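Local structure of 3-dehydroshikimate dehydratase (Pseudomonas putida, 5HMQ) at residues K372-A377 against C398-V403; S409-V414 against S464-A469. The protein catalyses the metal-dependent conversion of 3-dehydroshikimate to protocatechuate in quinate and shikimate breakdown, through a TIM-barrel domain fused to a dioxygenase-like domain. All coordinates share one frame; numbering follows the deposited sequence.

Contact 1: residues K372-A377 against C398-V403; sequences KDQQAA and CEVPAV
The backbones come nearest at Gln374, in the first turn of a helix, and Pro401, just ahead of a short strand, with 8.2 Å between Gln374 CA and Pro401 CA. The gap is filled by the side chain of Gln374 and the ring of Pro401. The glutamine CG stands anti to the backbone nitrogen (chi1 165°), and the chain runs on extended toward the proline. On the way, Gln374 CG passes Pro401 CG at 3.8 Å. Beyond it, Pro401 CD lies over the face of the amide, 3.5 Å from Gln374 CD. The amide plane is turned well out of the plane of the chain, and this turn presents its flat face to the proline ring. The end of the amide also reaches the side chain of Val400, a looser touch. The contact is therefore van der Waals packing of a long polar side chain on a proline ring. Gln374 is partly open to solvent, whereas Pro401 is buried.

The helix start that carries Gln374 is well defined. Asp373 is its N-cap. Its OD1 accepts from Ala376 N at 3.3 Å, a fairly straight bond (161° at the hydrogen) that meets the carboxylate from above its plane. Ala377 N bonds to Asp373 O at 3.2 Å, which closes the first turn. Gln374 N is bound by the carboxylate of Glu415.

Both segments belong to the first VOC (vicinal oxygen chelate) module. Helix 374-383 packs on the face of the mixed sheet over strands 402-404 and 410-414. Leu378 of that helix touches Pro401, and Ala381 touches Val403. On the sheet side, strand 402-404 runs between strands 388-389 and 410-414, and Val400 rests on Tyr412.

Contact 2: residues S409-V414 against S464-A469; sequences SLLYLV and SLFDFA
Leu411 and Leu413 meet the ring of Phe466 and join the two VOC modules of the dioxygenase-like domain. Strand 410-414 belongs to the mixed sheet of the first module. Phe466 comes from the second, where residues 464-469 lead from helix 455-465 toward strand 469-474.

Leu411 is the main partner. Its CG is anti to the carbonyl carbon (chi1 -66°), which sends the branch out from the strand toward the ring. Leu411 CD1 comes within 3.5 Å of Phe466 CZ and 3.6 Å of Phe466 CE2. The methyl approaches obliquely, and the two side chains cross at a slant. Leu411 also leans on Thr367 of the neighbouring strand 363-371. Tyr412 turns to the other side of the sheet, where its OH bonds to Glu302. Next, the end of the Leu413 side chain bends back to the Phe466 side. This side chain also packs on Ala377 and Leu378 of helix 374-383.

All three touching residues are buried, and their contact is purely apolar. The backbone of Phe466 is tied to the first module as well, through its O and the hydroxyl of Tyr295. The second leucine meets the rim of the ring: Leu413 CD2 lies near the ring plane, 4.3 Å from Phe466 CE1.

In the fold
Contact 2 is core and contact 1 lies nearer the surface; their centres are about 10 Å apart. Strands 402-404 and 410-414 are antiparallel neighbours in one sheet, so the backbones of the two contacts are joined. Val403 O to Leu411 N and Pro401 O to Leu413 N are probable hydrogen bonds. Helix 374-383 serves both: it begins in contact 1 and packs on Leu413 of contact 2. Contact 1 stays within the first VOC module and sets a glutamine against a proline. Contact 2 reaches the second module with leucines against a phenylalanine. Both are away from the two metal sites.

Contact 1: residues K372-A377 against C398-V403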
loop_
_atom_site.group_PDB
_atom_site.type_symbol
_atom_site.label_atom_id
_atom_site.label_comp_id
_atom_site.label_asym_id
_atom_site.label_seq_id
_atom_site.Cartn_x
_atom_site.Cartn_y
_atom_site.Cartn_z
ATOM N N LYS C 372 -23.012 6.881 25.571
ATOM C CA LYS C 372 -23.896 7.575 26.499
ATOM C C LYS C 372 -24.557 8.779 25.845
ATOM O O LYS C 372 -25.756 9.012 26.034
ATOM C CB LYS C 372 -23.125 8.003 27.746
ATOM C CG LYS C 372 -23.983 8.704 28.777
ATOM C CD LYS C 372 -23.221 8.911 30.067
ATOM C CE LYS C 372 -24.133 9.411 31.166
ATOM N NZ LYS C 372 -23.609 9.035 32.507
ATOM N N ASP C 373 -23.791 9.550 25.079
ATOM C CA ASP C 373 -24.285 10.743 24.398
ATOM C C ASP C 373 -24.186 10.481 22.897
ATOM O O ASP C 373 -23.118 10.644 22.298
ATOM C CB ASP C 373 -23.485 11.975 24.818
ATOM C CG ASP C 373 -24.144 13.275 24.399
ATOM O OD1 ASP C 373 -25.012 13.251 23.503
ATOM O OD2 ASP C 373 -23.791 14.326 24.975
ATOM N N GLN C 374 -25.310 10.088 22.294
ATOM C CA GLN C 374 -25.311 9.717 20.883
ATOM C C GLN C 374 -25.011 10.912 19.986
ATOM O O GLN C 374 -24.243 10.795 19.024
ATOM C CB GLN C 374 -26.658 9.092 20.519
ATOM C CG GLN C 374 -26.930 8.988 19.033
ATOM C CD GLN C 374 -28.342 8.520 18.744
ATOM O OE1 GLN C 374 -28.626 7.321 18.750
ATOM N NE2 GLN C 374 -29.239 9.468 18.497
ATOM N N GLN C 375 -25.603 12.071 20.283
ATOM C CA GLN C 375 -25.405 13.235 19.426
ATOM C C GLN C 375 -23.986 13.780 19.535
ATOM O O GLN C 375 -23.440 14.281 18.545
ATOM C CB GLN C 375 -26.422 14.325 19.767
ATOM C CG GLN C 375 -27.829 14.022 19.276
ATOM C CD GLN C 375 -27.902 13.823 17.774
ATOM O OE1 GLN C 375 -27.530 14.704 16.998
ATOM N NE2 GLN C 375 -28.381 12.656 17.356
ATOM N N ALA C 376 -23.379 13.699 20.721
ATOM C CA ALA C 376 -21.991 14.127 20.870
ATOM C C ALA C 376 -21.054 13.255 20.046
ATOM O O ALA C 376 -20.121 13.760 19.411
ATOM C CB ALA C 376 -21.586 14.106 22.344
ATOM N N ALA C 377 -21.273 11.937 20.062
ATOM C CA ALA C 377 -20.445 11.044 19.257
ATOM C C ALA C 377 -20.599 11.345 17.772
ATOM O O ALA C 377 -19.609 11.382 17.032
ATOM C CB ALA C 377 -20.801 9.588 19.552
ATOM N N CYS C 398 -30.086 0.543 10.142
ATOM C CA CYS C 398 -30.581 0.761 11.490
ATOM C C CYS C 398 -31.188 2.158 11.595
ATOM O O CYS C 398 -31.065 2.989 10.693
ATOM C CB CYS C 398 -29.463 0.581 12.518
ATOM S SG CYS C 398 -28.888 -1.120 12.701
ATOM N N GLU C 399 -31.853 2.417 12.718
ATOM C CA GLU C 399 -32.492 3.705 12.940
ATOM C C GLU C 399 -31.641 4.662 13.767
ATOM O O GLU C 399 -32.004 5.837 13.894
ATOM C CB GLU C 399 -33.862 3.503 13.600
ATOM C CG GLU C 399 -34.767 2.585 12.785
ATOM C CD GLU C 399 -36.243 2.803 13.056
ATOM O OE1 GLU C 399 -36.588 3.785 13.745
ATOM O OE2 GLU C 399 -37.060 1.995 12.562
ATOM N N VAL C 400 -30.522 4.199 14.314
ATOM C CA VAL C 400 -29.565 5.066 14.998
ATOM C C VAL C 400 -28.569 5.582 13.963
ATOM O O VAL C 400 -28.451 4.994 12.878
ATOM C CB VAL C 400 -28.851 4.317 16.135
ATOM C CG1 VAL C 400 -29.851 3.869 17.191
ATOM C CG2 VAL C 400 -28.075 3.129 15.583
ATOM N N PRO C 401 -27.845 6.664 14.235
ATOM C CA PRO C 401 -26.820 7.114 13.288
ATOM C C PRO C 401 -25.651 6.142 13.221
ATOM O O PRO C 401 -25.398 5.356 14.138
ATOM C CB PRO C 401 -26.384 8.474 13.846
ATOM C CG PRO C 401 -26.785 8.451 15.282
ATOM C CD PRO C 401 -28.017 7.605 15.355
ATOM N N ALA C 402 -24.938 6.199 12.097
ATOM C CA ALA C 402 -23.790 5.342 11.850
ATOM C C ALA C 402 -22.625 6.169 11.324
ATOM O O ALA C 402 -22.817 7.187 10.653
ATOM C CB ALA C 402 -24.126 4.222 10.855
ATOM N N VAL C 403 -21.411 5.728 11.647
ATOM C CA VAL C 403 -20.180 6.333 11.152
ATOM C C VAL C 403 -19.440 5.295 10.318
ATOM O O VAL C 403 -19.306 4.138 10.736
ATOM C CB VAL C 403 -19.294 6.847 12.302
ATOM C CG1 VAL C 403 -17.984 7.400 11.758
ATOM C CG2 VAL C 403 -20.032 7.901 13.105
#

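Contact 2: residues S409-V414 against S464-A469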
loop_
_atom_site.group_PDB
_atom_site.type_symbol
_atom_site.label_atom_id
_atom_site.label_comp_id
_atom_site.label_asym_id
_atom_site.label_seq_id
_atom_site.Cartn_x
_atom_site.Cartn_y
_atom_site.Cartn_z
ATOM N N SER C 409 -17.137 -1.118 6.475
ATOM C CA SER C 409 -17.933 -1.368 7.667
ATOM C C SER C 409 -18.408 -0.081 8.339
ATOM O O SER C 409 -17.850 1.005 8.160
ATOM C CB SER C 409 -17.132 -2.201 8.670
ATOM O OG SER C 409 -15.927 -1.553 9.033
ATOM N N LEU C 410 -19.465 -0.238 9.134
ATOM C CA LEU C 410 -20.178 0.841 9.801
ATOM C C LEU C 410 -20.003 0.747 11.312
ATOM O O LEU C 410 -19.754 -0.330 11.860
ATOM C CB LEU C 410 -21.669 0.804 9.452
ATOM C CG LEU C 410 -22.016 0.923 7.968
ATOM C CD1 LEU C 410 -23.523 0.893 7.762
ATOM C CD2 LEU C 410 -21.413 2.195 7.383
ATOM N N LEU C 411 -20.137 1.891 11.982
ATOM C CA LEU C 411 -20.165 1.966 13.441
ATOM C C LEU C 411 -21.473 2.625 13.859
ATOM O O LEU C 411 -21.657 3.829 13.653
ATOM C CB LEU C 411 -18.965 2.742 13.985
ATOM C CG LEU C 411 -17.571 2.143 13.789
ATOM C CD1 LEU C 411 -16.503 3.159 14.145
ATOM C CD2 LEU C 411 -17.411 0.891 14.638
ATOM N N TYR C 412 -22.377 1.841 14.444
ATOM C CA TYR C 412 -23.648 2.374 14.915
ATOM C C TYR C 412 -23.484 3.016 16.287
ATOM O O TYR C 412 -22.804 2.479 17.165
ATOM C CB TYR C 412 -24.710 1.279 15.001
ATOM C CG TYR C 412 -24.877 0.446 13.755
ATOM C CD1 TYR C 412 -25.355 1.003 12.577
ATOM C CD2 TYR C 412 -24.594 -0.911 13.770
ATOM C CE1 TYR C 412 -25.520 0.235 11.441
ATOM C CE2 TYR C 412 -24.763 -1.685 12.647
ATOM C CZ TYR C 412 -25.222 -1.110 11.484
ATOM O OH TYR C 412 -25.382 -1.889 10.361
ATOM N N LEU C 413 -24.124 4.167 16.469
ATOM C CA LEU C 413 -24.089 4.901 17.730
ATOM C C LEU C 413 -25.400 4.633 18.460
ATOM O O LEU C 413 -26.406 5.306 18.219
ATOM C CB LEU C 413 -23.870 6.390 17.479
ATOM C CG LEU C 413 -22.674 6.713 16.580
ATOM C CD1 LEU C 413 -22.555 8.210 16.348
ATOM C CD2 LEU C 413 -21.389 6.153 17.174
ATOM N N VAL C 414 -25.388 3.652 19.360
ATOM C CA VAL C 414 -26.591 3.196 20.047
ATOM C C VAL C 414 -26.619 3.816 21.436
ATOM O O VAL C 414 -25.715 3.589 22.249
ATOM C CB VAL C 414 -26.642 1.663 20.129
ATOM C CG1 VAL C 414 -27.878 1.216 20.895
ATOM C CG2 VAL C 414 -26.630 1.063 18.733
ATOM N N SER C 464 -8.857 10.119 16.833
ATOM C CA SER C 464 -9.469 11.436 16.694
ATOM C C SER C 464 -10.991 11.385 16.795
ATOM O O SER C 464 -11.581 12.091 17.619
ATOM C CB SER C 464 -9.039 12.085 15.371
ATOM O OG SER C 464 -9.482 11.341 14.251
ATOM N N LEU C 465 -11.641 10.551 15.980
ATOM C CA LEU C 465 -13.101 10.538 15.957
ATOM C C LEU C 465 -13.692 10.039 17.269
ATOM O O LEU C 465 -14.758 10.509 17.681
ATOM C CB LEU C 465 -13.613 9.682 14.797
ATOM C CG LEU C 465 -13.763 10.369 13.436
ATOM C CD1 LEU C 465 -12.409 10.552 12.765
ATOM C CD2 LEU C 465 -14.718 9.596 12.535
ATOM N N PHE C 466 -13.035 9.089 17.931
ATOM C CA PHE C 466 -13.598 8.447 19.112
ATOM C C PHE C 466 -12.732 8.607 20.355
ATOM O O PHE C 466 -13.047 8.018 21.396
ATOM C CB PHE C 466 -13.854 6.967 18.817
ATOM C CG PHE C 466 -14.836 6.744 17.707
ATOM C CD1 PHE C 466 -16.197 6.837 17.944
ATOM C CD2 PHE C 466 -14.399 6.473 16.423
ATOM C CE1 PHE C 466 -17.105 6.645 16.922
ATOM C CE2 PHE C 466 -15.301 6.281 15.397
ATOM C CZ PHE C 466 -16.657 6.367 15.645
ATOM N N ASP C 467 -11.652 9.387 20.273
ATOM C CA ASP C 467 -10.792 9.695 21.420
ATOM C C ASP C 467 -10.264 8.424 22.085
ATOM O O ASP C 467 -10.213 8.317 23.312
ATOM C CB ASP C 467 -11.521 10.584 22.432
ATOM C CG ASP C 467 -10.569 11.285 23.385
ATOM O OD1 ASP C 467 -9.384 11.448 23.028
ATOM O OD2 ASP C 467 -11.008 11.678 24.488
ATOM N N PHE C 468 -9.871 7.450 21.270
ATOM C CA PHE C 468 -9.158 6.293 21.790
ATOM C C PHE C 468 -7.715 6.664 22.123
ATOM O O PHE C 468 -7.177 7.667 21.646
ATOM C CB PHE C 468 -9.188 5.142 20.783
ATOM C CG PHE C 468 -10.486 4.376 20.763
ATOM C CD1 PHE C 468 -11.660 4.949 21.225
ATOM C CD2 PHE C 468 -10.525 3.078 20.283
ATOM C CE1 PHE C 468 -12.849 4.243 21.207
ATOM C CE2 PHE C 468 -11.710 2.366 20.263
ATOM C CZ PHE C 468 -12.873 2.950 20.726
ATOM N N ALA C 469 -7.085 5.830 22.947
ATOM C CA ALA C 469 -5.711 6.047 23.374
ATOM C C ALA C 469 -4.870 4.812 23.073
ATOM O O ALA C 469 -5.388 3.705 22.916
ATOM C CB ALA C 469 -5.634 6.386 24.870
#